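Local coordinates for uncharacterized metal-dependent hydrolase (Pyrococcus horikoshii, PDB 3IGH), which is of unknown function but probably hydrolyses carbon-nitrogen bonds other than peptide bonds, as many enzymes of the amidohydrolase family do, at residues A[66-71]-A[203-208]; A[71-76]-A[191-196]; A[117-122]-A[141-146]. One frame throughout, in Å; residues are numbered along the deposited sequence.

Interaction 1: A[66-71]-A[203-208]. With SO4 (sulfate ion), chain B; SO4 (sulfate ion), chain O.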
loop_
_atom_site.group_PDB
_atom_site.type_symbol
_atom_site.label_atom_id
_atom_site.label_comp_id
_atom_site.label_asym_id
_atom_site.label_seq_id
_atom_site.Cartn_x
_atom_site.Cartn_y
_atom_site.Cartn_z
ATOM N N SER A 66 -13.519 14.137 -8.328
ATOM C CA SER A 66 -13.427 13.825 -6.896
ATOM C C SER A 66 -14.511 12.885 -6.356
ATOM O O SER A 66 -14.552 12.627 -5.148
ATOM C CB SER A 66 -13.366 15.120 -6.072
ATOM O OG SER A 66 -14.551 15.875 -6.225
ATOM N N HIS A 67 -15.360 12.341 -7.228
ATOM C CA HIS A 67 -16.437 11.433 -6.782
ATOM C C HIS A 67 -17.058 10.707 -7.962
ATOM O O HIS A 67 -17.899 11.264 -8.663
ATOM C CB HIS A 67 -17.514 12.226 -6.014
ATOM C CG HIS A 67 -18.624 11.395 -5.442
ATOM N ND1 HIS A 67 -18.967 11.446 -4.109
ATOM C CD2 HIS A 67 -19.492 10.531 -6.018
ATOM C CE1 HIS A 67 -19.992 10.643 -3.887
ATOM N NE2 HIS A 67 -20.326 10.068 -5.026
ATOM N N LEU A 68 -16.660 9.456 -8.171
ATOM C CA LEU A 68 -17.333 8.616 -9.151
ATOM C C LEU A 68 -17.277 7.142 -8.760
ATOM O O LEU A 68 -16.633 6.769 -7.776
ATOM C CB LEU A 68 -16.785 8.857 -10.576
ATOM C CG LEU A 68 -15.284 8.857 -10.868
ATOM C CD1 LEU A 68 -14.617 7.500 -10.575
ATOM C CD2 LEU A 68 -15.085 9.229 -12.320
ATOM N N HIS A 69 -17.941 6.314 -9.557
ATOM C CA HIS A 69 -18.004 4.884 -9.330
ATOM C C HIS A 69 -17.376 4.206 -10.530
ATOM O O HIS A 69 -18.023 4.018 -11.557
ATOM C CB HIS A 69 -19.456 4.440 -9.186
ATOM C CG HIS A 69 -20.214 5.178 -8.129
ATOM N ND1 HIS A 69 -20.255 4.761 -6.816
ATOM C CD2 HIS A 69 -20.971 6.297 -8.193
ATOM C CE1 HIS A 69 -20.998 5.599 -6.113
ATOM N NE2 HIS A 69 -21.441 6.544 -6.924
ATOM N N LEU A 70 -16.105 3.845 -10.385
ATOM C CA LEU A 70 -15.296 3.299 -11.461
ATOM C C LEU A 70 -15.873 1.979 -11.966
ATOM O O LEU A 70 -15.965 1.762 -13.171
ATOM C CB LEU A 70 -13.862 3.120 -10.945
ATOM C CG LEU A 70 -12.601 3.494 -11.712
ATOM C CD1 LEU A 70 -12.724 4.798 -12.474
ATOM C CD2 LEU A 70 -11.422 3.579 -10.746
ATOM N N ASP A 71 -16.294 1.114 -11.046
ATOM C CA ASP A 71 -16.866 -0.179 -11.428
ATOM C C ASP A 71 -18.213 -0.022 -12.158
ATOM O O ASP A 71 -18.450 -0.667 -13.184
ATOM C CB ASP A 71 -16.991 -1.114 -10.218
ATOM C CG ASP A 71 -17.764 -0.495 -9.045
ATOM O OD1 ASP A 71 -18.033 0.735 -9.011
ATOM O OD2 ASP A 71 -18.105 -1.261 -8.133
ATOM N N LYS A 203 -7.353 12.206 -15.116
ATOM C CA LYS A 203 -6.220 11.342 -14.788
ATOM C C LYS A 203 -6.144 10.927 -13.323
ATOM O O LYS A 203 -5.274 10.150 -12.956
ATOM C CB LYS A 203 -4.902 11.964 -15.247
ATOM C CG LYS A 203 -4.810 12.076 -16.774
ATOM C CD LYS A 203 -3.410 12.452 -17.234
ATOM C CE LYS A 203 -3.344 12.442 -18.754
ATOM N NZ LYS A 203 -1.964 12.658 -19.236
ATOM N N SER A 204 -7.055 11.449 -12.507
ATOM C CA SER A 204 -7.144 11.090 -11.082
ATOM C C SER A 204 -8.611 11.069 -10.678
ATOM O O SER A 204 -9.405 11.873 -11.180
ATOM C CB SER A 204 -6.410 12.098 -10.203
ATOM O OG SER A 204 -5.051 12.257 -10.543
ATOM N N VAL A 205 -8.980 10.146 -9.788
ATOM C CA VAL A 205 -10.358 10.044 -9.306
ATOM C C VAL A 205 -10.391 9.693 -7.822
ATOM O O VAL A 205 -9.438 9.100 -7.308
ATOM C CB VAL A 205 -11.212 8.966 -10.100
ATOM C CG1 VAL A 205 -11.281 9.269 -11.619
ATOM C CG2 VAL A 205 -10.699 7.535 -9.877
ATOM N N SER A 206 -11.469 10.080 -7.138
ATOM C CA SER A 206 -11.876 9.383 -5.921
ATOM C C SER A 206 -12.983 8.409 -6.283
ATOM O O SER A 206 -14.050 8.803 -6.774
ATOM C CB SER A 206 -12.380 10.326 -4.832
ATOM O OG SER A 206 -11.396 11.268 -4.463
ATOM N N PHE A 207 -12.702 7.137 -6.047
ATOM C CA PHE A 207 -13.618 6.042 -6.351
ATOM C C PHE A 207 -14.379 5.775 -5.056
ATOM O O PHE A 207 -13.807 5.317 -4.076
ATOM C CB PHE A 207 -12.795 4.835 -6.848
ATOM C CG PHE A 207 -13.580 3.563 -7.131
ATOM C CD1 PHE A 207 -14.979 3.506 -7.096
ATOM C CD2 PHE A 207 -12.878 2.404 -7.479
ATOM C CE1 PHE A 207 -15.660 2.294 -7.340
ATOM C CE2 PHE A 207 -13.543 1.202 -7.741
ATOM C CZ PHE A 207 -14.934 1.146 -7.671
ATOM N N MET A 208 -15.672 6.092 -5.068
ATOM C CA MET A 208 -16.534 5.996 -3.880
ATOM C C MET A 208 -17.271 4.671 -3.768
ATOM O O MET A 208 -17.716 4.134 -4.771
ATOM C CB MET A 208 -17.555 7.130 -3.904
ATOM C CG MET A 208 -16.937 8.469 -4.326
ATOM S SD MET A 208 -15.650 9.003 -3.174
ATOM C CE MET A 208 -16.735 9.122 -1.773
HETATM S S SO4 B . -23.596 8.755 -4.035
HETATM O O1 SO4 B . -22.459 8.006 -4.530
HETATM O O2 SO4 B . -24.110 9.597 -5.104
HETATM O O3 SO4 B . -24.647 7.824 -3.644
HETATM O O4 SO4 B . -23.169 9.598 -2.912
HETATM S S SO4 O . 0.539 9.608 -17.391
HETATM O O1 SO4 O . 1.923 9.912 -17.747
HETATM O O2 SO4 O . 0.299 8.189 -17.628
HETATM O O3 SO4 O . 0.327 9.902 -15.977
HETATM O O4 SO4 O . -0.383 10.401 -18.202
HETATM O O HOH W 1 -19.200 2.066 -6.603
#
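H67, L68 and H69 make up the HxH signature that closes the first barrel strand in amidohydrolases, here joined to the neighbouring strand 202-210. L68 supplies the backbone link: its N donates to S206 O (3.0 Å) and its O accepts from M208 N (3.0 Å), straddling F207 in a parallel bridge. The histidines on either side of L68 converge on one oxygen, O1, of a sulfate, probably from the crystallisation liquor: H67 NE2 donates to it at 3.0 Å, while the bond from H69 NE2 is bent and weak. In metal-dependent relatives the corresponding pair binds metal. The H67 ring is held through both nitrogens, NE2 on the sulfate and ND1 on E338, and the bent M208 chain crosses it at about a right angle, with CG over the middle of one face, 3.5 Å from the centroid. Just after the signature, L70 CB lies over one face of the F207 ring, 3.6 Å from its centroid, while D71 OD1 comes to the rim, 3.3 Å from CE1. A water lies within bonding distance of H69 ND1, D71 OD1 and M208 O; H69 ND1 also bonds weakly to M208 O directly. L68 CD1 meets V205 CB at 3.7 Å. L197 of helix 183-199 packs on L68 and L70, and strand 230-235 flanks the other strand, with V231 against F207 and Y234 against M208.

Interaction 2: A[71-76]-A[191-196]. With SO4 (sulfate ion), chain J.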
loop_
_atom_site.group_PDB
_atom_site.type_symbol
_atom_site.label_atom_id
_atom_site.label_comp_id
_atom_site.label_asym_id
_atom_site.label_seq_id
_atom_site.Cartn_x
_atom_site.Cartn_y
_atom_site.Cartn_z
ATOM N N ASP A 71 -16.294 1.114 -11.046
ATOM C CA ASP A 71 -16.866 -0.179 -11.428
ATOM C C ASP A 71 -18.213 -0.022 -12.158
ATOM O O ASP A 71 -18.450 -0.667 -13.184
ATOM C CB ASP A 71 -16.991 -1.114 -10.218
ATOM C CG ASP A 71 -17.764 -0.495 -9.045
ATOM O OD1 ASP A 71 -18.033 0.735 -9.011
ATOM O OD2 ASP A 71 -18.105 -1.261 -8.133
ATOM N N GLU A 72 -19.069 0.860 -11.644
ATOM C CA GLU A 72 -20.365 1.121 -12.257
ATOM C C GLU A 72 -20.222 1.804 -13.610
ATOM O O GLU A 72 -21.026 1.564 -14.498
ATOM C CB GLU A 72 -21.247 1.944 -11.336
ATOM C CG GLU A 72 -21.720 1.187 -10.099
ATOM C CD GLU A 72 -22.467 2.079 -9.109
ATOM O OE1 GLU A 72 -22.832 3.222 -9.467
ATOM O OE2 GLU A 72 -22.687 1.632 -7.964
ATOM N N LEU A 73 -19.199 2.642 -13.768
ATOM C CA LEU A 73 -18.952 3.293 -15.054
ATOM C C LEU A 73 -18.580 2.242 -16.105
ATOM O O LEU A 73 -19.092 2.265 -17.222
ATOM C CB LEU A 73 -17.860 4.367 -14.951
ATOM C CG LEU A 73 -17.373 5.011 -16.262
ATOM C CD1 LEU A 73 -18.519 5.636 -17.059
ATOM C CD2 LEU A 73 -16.261 6.057 -15.991
ATOM N N GLY A 74 -17.692 1.330 -15.734
ATOM C CA GLY A 74 -17.326 0.197 -16.589
ATOM C C GLY A 74 -18.534 -0.625 -17.008
ATOM O O GLY A 74 -18.672 -0.939 -18.184
ATOM N N MET A 75 -19.413 -0.935 -16.048
ATOM C CA MET A 75 -20.640 -1.703 -16.314
ATOM C C MET A 75 -21.545 -0.952 -17.287
ATOM O O MET A 75 -22.039 -1.540 -18.254
ATOM C CB MET A 75 -21.408 -2.044 -15.018
ATOM C CG MET A 75 -22.863 -2.544 -15.269
ATOM S SD MET A 75 -23.693 -3.532 -13.991
ATOM C CE MET A 75 -22.616 -4.963 -13.979
ATOM N N SER A 76 -21.728 0.352 -17.033
ATOM C CA SER A 76 -22.589 1.215 -17.849
ATOM C C SER A 76 -22.123 1.278 -19.302
ATOM O O SER A 76 -22.935 1.310 -20.218
ATOM C CB SER A 76 -22.630 2.624 -17.254
ATOM O OG SER A 76 -23.457 3.493 -18.008
ATOM N N LYS A 191 -10.940 -1.473 -15.918
ATOM C CA LYS A 191 -10.093 -1.189 -17.090
ATOM C C LYS A 191 -10.862 -0.390 -18.148
ATOM O O LYS A 191 -10.346 0.579 -18.696
ATOM C CB LYS A 191 -9.529 -2.471 -17.700
ATOM C CG LYS A 191 -8.370 -3.073 -16.902
ATOM C CD LYS A 191 -7.722 -4.255 -17.624
ATOM C CE LYS A 191 -6.602 -3.797 -18.546
ATOM N NZ LYS A 191 -5.817 -4.949 -19.067
ATOM N N ARG A 192 -12.088 -0.770 -18.412
ATOM C CA ARG A 192 -12.892 -0.038 -19.341
ATOM C C ARG A 192 -13.154 1.385 -18.893
ATOM O O ARG A 192 -13.018 2.293 -19.643
ATOM C CB ARG A 192 -14.155 -0.786 -19.683
ATOM C CG ARG A 192 -15.086 -0.056 -20.579
ATOM C CD ARG A 192 -15.124 -0.577 -22.007
ATOM N NE ARG A 192 -15.719 0.391 -22.926
ATOM C CZ ARG A 192 -15.211 1.599 -23.155
ATOM N NH1 ARG A 192 -14.086 1.967 -22.548
ATOM N NH2 ARG A 192 -15.818 2.439 -23.984
ATOM N N ALA A 193 -13.514 1.551 -17.642
ATOM C CA ALA A 193 -13.756 2.877 -17.082
ATOM C C ALA A 193 -12.535 3.793 -17.117
ATOM O O ALA A 193 -12.641 4.942 -17.549
ATOM C CB ALA A 193 -14.302 2.763 -15.645
ATOM N N GLN A 194 -11.376 3.294 -16.681
ATOM C CA GLN A 194 -10.177 4.134 -16.643
ATOM C C GLN A 194 -9.702 4.578 -18.031
ATOM O O GLN A 194 -9.198 5.686 -18.167
ATOM C CB GLN A 194 -9.032 3.483 -15.853
ATOM C CG GLN A 194 -8.436 2.232 -16.510
ATOM C CD GLN A 194 -7.251 1.642 -15.764
ATOM O OE1 GLN A 194 -6.838 2.153 -14.724
ATOM N NE2 GLN A 194 -6.685 0.559 -16.307
ATOM N N GLU A 195 -9.872 3.726 -19.045
ATOM C CA GLU A 195 -9.486 4.100 -20.411
ATOM C C GLU A 195 -10.429 5.166 -20.974
ATOM O O GLU A 195 -9.987 6.069 -21.677
ATOM C CB GLU A 195 -9.336 2.877 -21.336
ATOM C CG GLU A 195 -10.601 2.115 -21.705
ATOM C CD GLU A 195 -10.324 0.775 -22.396
ATOM O OE1 GLU A 195 -11.194 0.313 -23.174
ATOM O OE2 GLU A 195 -9.245 0.185 -22.156
ATOM N N HIS A 196 -11.712 5.068 -20.613
ATOM C CA HIS A 196 -12.721 6.075 -20.936
ATOM C C HIS A 196 -12.377 7.417 -20.294
ATOM O O HIS A 196 -12.414 8.465 -20.958
ATOM C CB HIS A 196 -14.093 5.575 -20.466
ATOM C CG HIS A 196 -15.230 6.500 -20.783
ATOM N ND1 HIS A 196 -15.808 6.569 -22.032
ATOM C CD2 HIS A 196 -15.919 7.365 -20.001
ATOM C CE1 HIS A 196 -16.793 7.449 -22.012
ATOM N NE2 HIS A 196 -16.884 7.946 -20.790
HETATM S S SO4 J . -20.593 8.538 -20.324
HETATM O O1 SO4 J . -20.227 7.766 -21.504
HETATM O O2 SO4 J . -21.597 9.529 -20.694
HETATM O O3 SO4 J . -21.143 7.653 -19.301
HETATM O O4 SO4 J . -19.408 9.213 -19.811
#
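L73 reaches from helix 70-78 onto A193 of helix 183-199, and its side chain can be followed carbon by carbon. CB lies 4.0 Å from A193 CB, and CG stays beside the same methyl. There the branch divides the work. CD2 continues over the alanine, 3.8 Å from A193 CB, and approaches the H196 ring obliquely, 4.2 Å from H196 CD2. CD1 turns instead to the sulfate, where O3 is 4.0 Å away. The course is set at the root: CG stands anti to the backbone N (chi1 173°), which carries the branch across to the other helix.

Two helices meeting at 90° can touch over only a short length, and small residues mark the place where these two do. Their axes come within 7.6 Å; A193 offers just a methyl and G74 no side chain, so that A193 CB sits 3.7 Å from G74 N. The crossing belongs to the outer helical layer of the family's TIM-type barrel: helix 70-78 directly follows strand 58-68, while helix 183-199 leads into the adjacent parallel strand 202-210.

No hydrogen bond passes between the segments; polar groups at the margin find partners elsewhere. H196 NE2 donates to O4 of the sulfate at 3.0 Å, and the same ion is held by the backbone N of A406. R192 lays its aliphatic part loosely near G74 O and forms a salt bridge through NE with E78, farther along helix 70-78. Its NH1 also feels E195 OE1, but that oxygen lies well out of the guanidinium plane, leaving an attraction of charges alone.

Interaction 3: A[117-122]-A[141-146]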
loop_
_atom_site.group_PDB
_atom_site.type_symbol
_atom_site.label_atom_id
_atom_site.label_comp_id
_atom_site.label_asym_id
_atom_site.label_seq_id
_atom_site.Cartn_x
_atom_site.Cartn_y
_atom_site.Cartn_z
ATOM N N PRO A 117 -41.970 -4.792 -20.034
ATOM C CA PRO A 117 -41.340 -6.037 -20.469
ATOM C C PRO A 117 -41.489 -7.097 -19.376
ATOM O O PRO A 117 -41.722 -6.755 -18.212
ATOM C CB PRO A 117 -39.873 -5.646 -20.705
ATOM C CG PRO A 117 -39.661 -4.393 -19.943
ATOM C CD PRO A 117 -40.986 -3.778 -19.607
ATOM N N THR A 118 -41.410 -8.371 -19.753
ATOM C CA THR A 118 -41.677 -9.461 -18.807
ATOM C C THR A 118 -40.587 -10.528 -18.847
ATOM O O THR A 118 -39.899 -10.686 -19.860
ATOM C CB THR A 118 -43.019 -10.185 -19.104
ATOM O OG1 THR A 118 -42.899 -10.910 -20.339
ATOM C CG2 THR A 118 -44.202 -9.201 -19.162
ATOM N N ARG A 119 -40.471 -11.256 -17.734
ATOM C CA ARG A 119 -39.642 -12.461 -17.602
ATOM C C ARG A 119 -39.800 -13.425 -18.782
ATOM O O ARG A 119 -38.805 -13.875 -19.362
ATOM C CB ARG A 119 -39.985 -13.166 -16.277
ATOM C CG ARG A 119 -39.266 -14.500 -16.038
ATOM C CD ARG A 119 -39.843 -15.251 -14.831
ATOM N NE ARG A 119 -41.269 -15.554 -14.978
ATOM C CZ ARG A 119 -41.770 -16.580 -15.667
ATOM N NH1 ARG A 119 -40.977 -17.443 -16.299
ATOM N NH2 ARG A 119 -43.085 -16.740 -15.729
ATOM N N LYS A 120 -41.050 -13.720 -19.148
ATOM C CA LYS A 120 -41.339 -14.615 -20.279
ATOM C C LYS A 120 -40.757 -14.127 -21.601
ATOM O O LYS A 120 -40.162 -14.911 -22.339
ATOM C CB LYS A 120 -42.848 -14.847 -20.427
ATOM C CG LYS A 120 -43.421 -15.852 -19.449
ATOM C CD LYS A 120 -44.938 -15.896 -19.524
ATOM C CE LYS A 120 -45.511 -16.795 -18.441
ATOM N NZ LYS A 120 -46.992 -16.686 -18.364
ATOM N N GLU A 121 -40.923 -12.835 -21.890
ATOM C CA GLU A 121 -40.398 -12.235 -23.128
ATOM C C GLU A 121 -38.872 -12.261 -23.159
ATOM O O GLU A 121 -38.257 -12.502 -24.202
ATOM C CB GLU A 121 -40.906 -10.798 -23.287
ATOM C CG GLU A 121 -42.397 -10.689 -23.605
ATOM C CD GLU A 121 -43.016 -9.359 -23.179
ATOM O OE1 GLU A 121 -44.243 -9.208 -23.347
ATOM O OE2 GLU A 121 -42.294 -8.469 -22.672
ATOM N N LEU A 122 -38.268 -12.049 -21.994
ATOM C CA LEU A 122 -36.814 -12.022 -21.878
ATOM C C LEU A 122 -36.196 -13.425 -21.891
ATOM O O LEU A 122 -34.979 -13.567 -22.056
ATOM C CB LEU A 122 -36.404 -11.258 -20.619
ATOM C CG LEU A 122 -36.798 -9.779 -20.554
ATOM C CD1 LEU A 122 -36.467 -9.212 -19.180
ATOM C CD2 LEU A 122 -36.122 -8.979 -21.654
ATOM N N ALA A 141 -36.086 -9.289 -14.936
ATOM C CA ALA A 141 -35.118 -10.350 -15.184
ATOM C C ALA A 141 -35.783 -11.602 -15.770
ATOM O O ALA A 141 -36.938 -11.896 -15.451
ATOM C CB ALA A 141 -34.381 -10.684 -13.884
ATOM N N ASN A 142 -35.058 -12.318 -16.632
ATOM C CA ASN A 142 -35.508 -13.623 -17.121
ATOM C C ASN A 142 -35.224 -14.772 -16.126
ATOM O O ASN A 142 -34.665 -14.536 -15.042
ATOM C CB ASN A 142 -34.996 -13.913 -18.551
ATOM C CG ASN A 142 -33.488 -14.179 -18.640
ATOM O OD1 ASN A 142 -32.759 -14.273 -17.639
ATOM N ND2 ASN A 142 -33.016 -14.307 -19.877
ATOM N N ASP A 143 -35.629 -15.993 -16.493
ATOM C CA ASP A 143 -35.474 -17.193 -15.652
ATOM C C ASP A 143 -34.041 -17.430 -15.182
ATOM O O ASP A 143 -33.801 -17.628 -13.987
ATOM C CB ASP A 143 -35.957 -18.445 -16.401
ATOM C CG ASP A 143 -37.473 -18.535 -16.496
ATOM O OD1 ASP A 143 -37.971 -19.212 -17.420
ATOM O OD2 ASP A 143 -38.168 -17.944 -15.647
ATOM N N LYS A 144 -33.104 -17.393 -16.128
ATOM C CA LYS A 144 -31.693 -17.668 -15.856
ATOM C C LYS A 144 -31.079 -16.695 -14.848
ATOM O O LYS A 144 -30.289 -17.087 -13.982
ATOM C CB LYS A 144 -30.891 -17.634 -17.153
ATOM C CG LYS A 144 -31.103 -18.843 -18.056
ATOM C CD LYS A 144 -30.149 -18.806 -19.240
ATOM C CE LYS A 144 -30.162 -20.119 -20.016
ATOM N NZ LYS A 144 -31.432 -20.318 -20.772
ATOM N N MET A 145 -31.454 -15.426 -14.962
ATOM C CA MET A 145 -30.949 -14.405 -14.064
ATOM C C MET A 145 -31.582 -14.568 -12.693
ATOM O O MET A 145 -30.909 -14.403 -11.671
ATOM C CB MET A 145 -31.244 -13.013 -14.631
ATOM C CG MET A 145 -30.586 -11.877 -13.854
ATOM S SD MET A 145 -28.801 -11.827 -14.090
ATOM C CE MET A 145 -28.370 -10.906 -12.622
ATOM N N LEU A 146 -32.872 -14.910 -12.669
ATOM C CA LEU A 146 -33.577 -15.112 -11.402
ATOM C C LEU A 146 -33.035 -16.326 -10.636
ATOM O O LEU A 146 -33.046 -16.339 -9.402
ATOM C CB LEU A 146 -35.088 -15.247 -11.627
ATOM C CG LEU A 146 -35.847 -13.973 -12.034
ATOM C CD1 LEU A 146 -37.329 -14.279 -12.267
ATOM C CD2 LEU A 146 -35.684 -12.878 -11.000
#
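R119 leaves its backbone with CG anti to N (chi1 176°) and then bends at chi3 (59°), a course that swings the guanidinium round to D143. N142, by contrast, tucks its CG in between N and C of its own backbone (chi1 70°), which turns the amide to L122 and to its own helix start. These two groups carry the contact. NH1 of R119 donates to D143 OD2 at 2.9 Å, meeting it on the syn side; the guanidinium and carboxylate planes are nearly coplanar, and a single nitrogen makes the salt bridge. NE bonds to D160 O and NH2 is bonded outside the two segments. Farther back along the arginine, CD touches L146 CD1 at 3.7 Å, and CB packs against A141 O at 3.4 Å. That buried carbonyl has no hydrogen-bonding partner in the model, only a bent CA-H contact from R119. Putting an alanine at R119 would probably leave D143 OD2 without its charged mate and uncover the methyl of L146.

The second grip is an amide shared among backbones. N142 ND2 donates to L122 O at 3.0 Å, a nearly straight bond that reaches the oxygen from above the carbonyl plane, and also bonds to K127 O. The other end, OD1, caps helix 143-149 by accepting from M145 N (3.2 Å), and it also takes V129 N. The short, weakly bonded turn 119-122 begins with a capping box of T118 and E121, one bond of which is weak. The joint thus brings the start of helix 143-149 against the turn 119-122. L122 faces inward to L91, I92 and L95 of helix 88-96 and to V129 and I131 of strand 129-133, while A141 and L146 pack on I164 of strand 163-165.

The three contacts show how chemistry follows position in a fold. Interactions 1 and 2 are both buried in the barrel region, share D71 and helix 70-78, and touch directly where L70 O meets A193 CB at 3.1 Å; helix 183-199, used in one, runs on into strand 202-210, used in the other. Yet interaction 1 pairs strands by backbone bonds and presents histidines to an anion, whereas interaction 2 is an apolar crossing of helices. Interaction 3 stands apart, its centre about 33 Å from that of interaction 1, in a region built on another sheet. Only partly buried, it relies on a salt bridge and a capping amide.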